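Local coordinates for caprin-1 (Homo sapiens, PDB 4WBE), which binds mRNAs and regulates their transport, translation and/or stability, and is essential for the formation of cytoplasmic stress granules, at residues Gly89-Val94 with Thr98-Lys103; Lys60-Glu65 with Ile81-Leu86. One frame throughout, in Å; residues are numbered along the deposited sequence.

Both contacts belong to the HR-1 fragment of caprin-1, a mostly helical piece; all four segments belong to the caprin-1 dimerization domain, and the centres of the two contacts lie about 12 Å apart. Interaction 2 comes first along the chain: it sets the end of helix 49-62 against helix 77-88. Interaction 1 follows, where the chain leaves helix 77-88, passes through the short strand 93-94 and returns into helix 99-111. The two meet directly, since Tyr99 OH of interaction 1 lies 2.7 Å from His82 ND1 of interaction 2, probably a hydrogen bond. Together they join helices 49-62, 77-88 and 99-111, and Leu83 of interaction 2 also reaches the second subunit.

Interaction 1. Residues Gly89-Val94 with Thr98-Lys103; sequences GKEKPV and TYKVLK
The carbonyl oxygen of Lys90 takes two weak hydrogen bonds: one of 3.0 Å from Lys100 N at the start of helix 99-111 (129° at the hydrogen) and one of 2.9 Å from Lys92 N, which closes an inverse gamma turn centred on Glu91. Tyr99 CB packs beside it. Two residues on, Lys92 O accepts from Tyr99 N at 3.3 Å, nearly in line with its C=O bond, and takes a CA-H...O contact from Thr98 as well. Thr98 is the N-cap of this helix: its OG1, set between the backbone N and the carbonyl carbon (chi1 64°), accepts from Val101 N at 3.0 Å. The chief apolar contact is a CH-pi interaction, with Val94 CG1 3.4 Å from the centroid of the Tyr99 ring and only 3° off its normal. Lys92 CB meets the same ring at its edge, in plane, while Leu102 CD1 touches Val94 CG1 at 3.7 Å. On the outer side, the bent chain of Glu91 crosses the extended Lys100, and a long salt bridge of 3.8 Å joins OE1 to NZ. Gly89, in a Schellman motif with positive phi, ends helix 77-88 and brings its CA to 3.7 Å from Lys103 CD. Pro93 and Thr98 pair as an antiparallel non-hydrogen-bonded bridge in a two-stranded hairpin between helices 77-88 and 99-111, with Val94, Tyr99 and Leu102 reaching inward to helix 49-62.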
# COMPACT_ATOMS: atom_id res chain seq x y z
N GLY A 89 -8.42 -14.04 4.40
CA GLY A 89 -8.48 -15.35 3.78
C GLY A 89 -9.92 -15.81 3.62
O GLY A 89 -10.25 -16.95 3.93
N LYS A 90 -10.77 -14.93 3.11
CA LYS A 90 -12.19 -15.23 3.03
C LYS A 90 -12.53 -16.33 2.04
O LYS A 90 -11.90 -16.45 0.99
CB LYS A 90 -12.99 -13.97 2.65
CG LYS A 90 -12.84 -12.80 3.60
CD LYS A 90 -13.52 -13.13 4.92
CE LYS A 90 -14.19 -11.92 5.53
NZ LYS A 90 -15.48 -11.59 4.84
N GLU A 91 -13.55 -17.12 2.39
CA GLU A 91 -14.13 -18.09 1.48
C GLU A 91 -15.08 -17.37 0.54
O GLU A 91 -16.28 -17.64 0.52
CB GLU A 91 -14.88 -19.20 2.23
CG GLU A 91 -14.00 -20.31 2.78
CD GLU A 91 -13.61 -21.33 1.71
OE1 GLU A 91 -13.01 -22.37 2.07
OE2 GLU A 91 -13.93 -21.12 0.52
N LYS A 92 -14.54 -16.43 -0.22
CA LYS A 92 -15.29 -15.68 -1.22
C LYS A 92 -14.60 -15.76 -2.57
O LYS A 92 -13.38 -15.88 -2.64
CB LYS A 92 -15.49 -14.23 -0.77
CG LYS A 92 -16.38 -14.09 0.46
CD LYS A 92 -16.47 -12.63 0.93
CE LYS A 92 -17.40 -12.48 2.12
NZ LYS A 92 -17.46 -11.07 2.61
N PRO A 93 -15.39 -15.74 -3.66
CA PRO A 93 -14.80 -15.92 -4.99
C PRO A 93 -13.99 -14.71 -5.46
O PRO A 93 -14.37 -13.57 -5.22
CB PRO A 93 -16.04 -16.12 -5.88
CG PRO A 93 -17.12 -15.36 -5.17
CD PRO A 93 -16.86 -15.62 -3.72
N VAL A 94 -12.87 -15.00 -6.12
CA VAL A 94 -12.03 -14.00 -6.77
C VAL A 94 -11.05 -14.75 -7.68
O VAL A 94 -10.54 -15.80 -7.29
CB VAL A 94 -11.26 -13.10 -5.74
CG1 VAL A 94 -10.37 -13.94 -4.83
CG2 VAL A 94 -10.43 -12.04 -6.45
N THR A 98 -10.58 -18.61 -4.55
CA THR A 98 -11.00 -17.91 -3.34
C THR A 98 -9.86 -17.09 -2.76
O THR A 98 -8.69 -17.34 -3.06
CB THR A 98 -11.47 -18.89 -2.25
OG1 THR A 98 -10.37 -19.71 -1.83
CG2 THR A 98 -12.60 -19.77 -2.76
N TYR A 99 -10.20 -16.13 -1.91
CA TYR A 99 -9.20 -15.37 -1.18
C TYR A 99 -8.44 -16.29 -0.23
O TYR A 99 -7.26 -16.06 0.06
CB TYR A 99 -9.86 -14.24 -0.38
CG TYR A 99 -10.45 -13.16 -1.24
CD1 TYR A 99 -9.65 -12.15 -1.77
CD2 TYR A 99 -11.81 -13.12 -1.50
CE1 TYR A 99 -10.19 -11.15 -2.56
CE2 TYR A 99 -12.36 -12.12 -2.29
CZ TYR A 99 -11.54 -11.14 -2.81
OH TYR A 99 -12.10 -10.15 -3.58
N LYS A 100 -9.12 -17.32 0.26
CA LYS A 100 -8.48 -18.30 1.13
C LYS A 100 -7.32 -19.01 0.43
O LYS A 100 -6.25 -19.19 1.02
CB LYS A 100 -9.50 -19.33 1.64
CG LYS A 100 -8.90 -20.32 2.62
CD LYS A 100 -9.94 -21.33 3.08
CE LYS A 100 -9.33 -22.37 4.01
NZ LYS A 100 -10.37 -23.17 4.71
N VAL A 101 -7.54 -19.40 -0.81
CA VAL A 101 -6.48 -20.04 -1.60
C VAL A 101 -5.36 -19.06 -1.95
O VAL A 101 -4.18 -19.42 -1.94
CB VAL A 101 -7.05 -20.68 -2.89
CG1 VAL A 101 -5.92 -21.12 -3.83
CG2 VAL A 101 -7.97 -21.85 -2.55
N LEU A 102 -5.73 -17.83 -2.30
CA LEU A 102 -4.75 -16.80 -2.61
C LEU A 102 -3.87 -16.47 -1.40
O LEU A 102 -2.66 -16.29 -1.53
CB LEU A 102 -5.44 -15.53 -3.12
CG LEU A 102 -6.07 -15.61 -4.51
CD1 LEU A 102 -6.69 -14.27 -4.88
CD2 LEU A 102 -5.02 -16.01 -5.54
N LYS A 103 -4.49 -16.38 -0.23
CA LYS A 103 -3.76 -16.12 1.00
C LYS A 103 -2.76 -17.24 1.27
O LYS A 103 -1.62 -16.99 1.66
CB LYS A 103 -4.72 -15.95 2.18
CG LYS A 103 -3.98 -15.74 3.50
CD LYS A 103 -4.94 -15.61 4.67
CE LYS A 103 -4.19 -15.45 5.98
NZ LYS A 103 -5.14 -15.24 7.09

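Interaction 2. Residues Lys60-Glu65 with Ile81-Leu86; sequences KLVDPE and IHLWDL
Leu61 CB lies over one face of the His82 imidazole, 3.7 Å from CD2. This is a CH-pi contact, its line to the ring centroid tilted 28° from the normal. Leu61 CD1 sits above the plane on the same face, displaced toward the rim and 4.0 Å from CE1, so the leucine spans the ring from CD2 to CE1. Next to it, Val62 CG1 fits between two neighbours of the facing helix: it is 3.6 Å from His82 CB and 3.7 Å from Leu83 CG. CG1 stands anti to its own carbonyl carbon (chi1 -62°), which turns it toward the facing helix. Leu83 adds CD2, which touches Val62 CB at 3.9 Å. No hydrogen bond crosses between the two segments; carbon contacts and the imidazole face join them.

This is helix-helix packing between the last turn of helix 49-62 and the middle of helix 77-88, within the mostly helical HR-1 region. The backbones come nearest at Val62 and His82, whose CA atoms are 6.5 Å apart, and just beyond Val62 the chain leaves helical geometry at Asp63.

The polar edge of the imidazole is positioned from the next shell. ND1 of His82 is hydrogen-bonded to Tyr99 OH, which helps to fix the rotation of the ring and so the face offered to Leu61. Leu61 also packs on Cys95, in the loop between the short strands. Behind the aliphatic pair, helix 2-27 supplies Leu25 against Val62 and Leu21 against Leu83. Farther out still, Leu83 touches Leu19 of the second subunit, and Trp84, one residue along helix 77-88, packs on Gln12 of that same neighbouring chain.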
# COMPACT_ATOMS: atom_id res chain seq x y z
N LYS A 60 -3.74 -7.16 -10.73
CA LYS A 60 -4.55 -6.22 -11.49
C LYS A 60 -5.68 -5.62 -10.63
O LYS A 60 -6.04 -4.46 -10.78
CB LYS A 60 -5.12 -6.89 -12.75
CG LYS A 60 -4.05 -7.48 -13.65
CD LYS A 60 -4.57 -7.72 -15.08
CE LYS A 60 -5.65 -8.78 -15.11
NZ LYS A 60 -5.89 -9.32 -16.48
N LEU A 61 -6.23 -6.44 -9.74
CA LEU A 61 -7.34 -6.02 -8.89
C LEU A 61 -6.94 -5.05 -7.79
O LEU A 61 -7.71 -4.17 -7.42
CB LEU A 61 -8.01 -7.24 -8.27
CG LEU A 61 -8.59 -8.23 -9.28
CD1 LEU A 61 -9.26 -9.37 -8.55
CD2 LEU A 61 -9.58 -7.52 -10.22
N VAL A 62 -5.74 -5.23 -7.24
CA VAL A 62 -5.33 -4.40 -6.12
C VAL A 62 -4.41 -3.26 -6.52
O VAL A 62 -4.19 -2.34 -5.73
CB VAL A 62 -4.72 -5.24 -4.97
CG1 VAL A 62 -5.76 -6.21 -4.44
CG2 VAL A 62 -3.49 -5.99 -5.44
N ASP A 63 -3.91 -3.30 -7.75
CA ASP A 63 -3.12 -2.19 -8.27
C ASP A 63 -3.69 -1.74 -9.61
O ASP A 63 -3.02 -1.85 -10.64
CB ASP A 63 -1.65 -2.62 -8.40
CG ASP A 63 -0.72 -1.46 -8.70
OD1 ASP A 63 -1.07 -0.31 -8.38
OD2 ASP A 63 0.39 -1.72 -9.22
N PRO A 64 -4.92 -1.21 -9.60
CA PRO A 64 -5.56 -0.90 -10.89
C PRO A 64 -4.93 0.30 -11.58
O PRO A 64 -4.44 1.22 -10.92
CB PRO A 64 -7.01 -0.57 -10.48
CG PRO A 64 -6.92 -0.10 -9.06
CD PRO A 64 -5.80 -0.91 -8.45
N GLU A 65 -4.92 0.26 -12.91
CA GLU A 65 -4.56 1.44 -13.68
C GLU A 65 -5.59 2.52 -13.43
O GLU A 65 -6.76 2.23 -13.18
CB GLU A 65 -4.47 1.13 -15.17
CG GLU A 65 -3.38 0.15 -15.56
CD GLU A 65 -1.97 0.65 -15.26
OE1 GLU A 65 -1.81 1.82 -14.84
OE2 GLU A 65 -1.02 -0.13 -15.45
N ILE A 81 -11.07 -3.54 -0.68
CA ILE A 81 -11.85 -4.70 -0.28
C ILE A 81 -11.15 -6.02 -0.67
O ILE A 81 -11.13 -6.97 0.12
CB ILE A 81 -13.28 -4.63 -0.86
CG1 ILE A 81 -14.00 -3.39 -0.30
CG2 ILE A 81 -14.07 -5.89 -0.53
CD1 ILE A 81 -15.31 -3.06 -1.01
N HIS A 82 -10.59 -6.07 -1.87
CA HIS A 82 -9.80 -7.22 -2.31
C HIS A 82 -8.64 -7.50 -1.36
O HIS A 82 -8.40 -8.64 -0.98
CB HIS A 82 -9.24 -6.97 -3.71
CG HIS A 82 -10.27 -7.01 -4.80
ND1 HIS A 82 -11.17 -8.05 -4.93
CD2 HIS A 82 -10.54 -6.15 -5.80
CE1 HIS A 82 -11.95 -7.81 -5.97
NE2 HIS A 82 -11.59 -6.67 -6.52
N LEU A 83 -7.92 -6.45 -0.98
CA LEU A 83 -6.81 -6.58 -0.05
C LEU A 83 -7.27 -7.09 1.31
O LEU A 83 -6.66 -7.98 1.89
CB LEU A 83 -6.11 -5.23 0.12
CG LEU A 83 -5.18 -4.82 -1.01
CD1 LEU A 83 -4.65 -3.42 -0.79
CD2 LEU A 83 -4.03 -5.81 -1.13
N TRP A 84 -8.35 -6.50 1.81
CA TRP A 84 -8.88 -6.89 3.12
C TRP A 84 -9.34 -8.34 3.12
O TRP A 84 -9.05 -9.10 4.06
CB TRP A 84 -10.03 -5.97 3.54
CG TRP A 84 -10.43 -6.19 4.97
CD1 TRP A 84 -9.87 -5.62 6.08
CD2 TRP A 84 -11.47 -7.05 5.44
NE1 TRP A 84 -10.49 -6.07 7.21
CE2 TRP A 84 -11.48 -6.95 6.85
CE3 TRP A 84 -12.39 -7.89 4.82
CZ2 TRP A 84 -12.38 -7.66 7.64
CZ3 TRP A 84 -13.28 -8.59 5.61
CH2 TRP A 84 -13.27 -8.48 7.00
N ASP A 85 -10.06 -8.73 2.07
CA ASP A 85 -10.53 -10.10 1.93
C ASP A 85 -9.37 -11.10 1.87
O ASP A 85 -9.47 -12.20 2.42
CB ASP A 85 -11.40 -10.24 0.67
CG ASP A 85 -12.78 -9.63 0.84
OD1 ASP A 85 -13.16 -9.37 1.99
OD2 ASP A 85 -13.47 -9.42 -0.18
N LEU A 86 -8.29 -10.74 1.18
CA LEU A 86 -7.12 -11.62 1.13
C LEU A 86 -6.50 -11.82 2.52
O LEU A 86 -6.21 -12.95 2.92
CB LEU A 86 -6.06 -11.12 0.15
CG LEU A 86 -4.86 -12.09 0.13
CD1 LEU A 86 -4.55 -12.57 -1.26
CD2 LEU A 86 -3.64 -11.46 0.77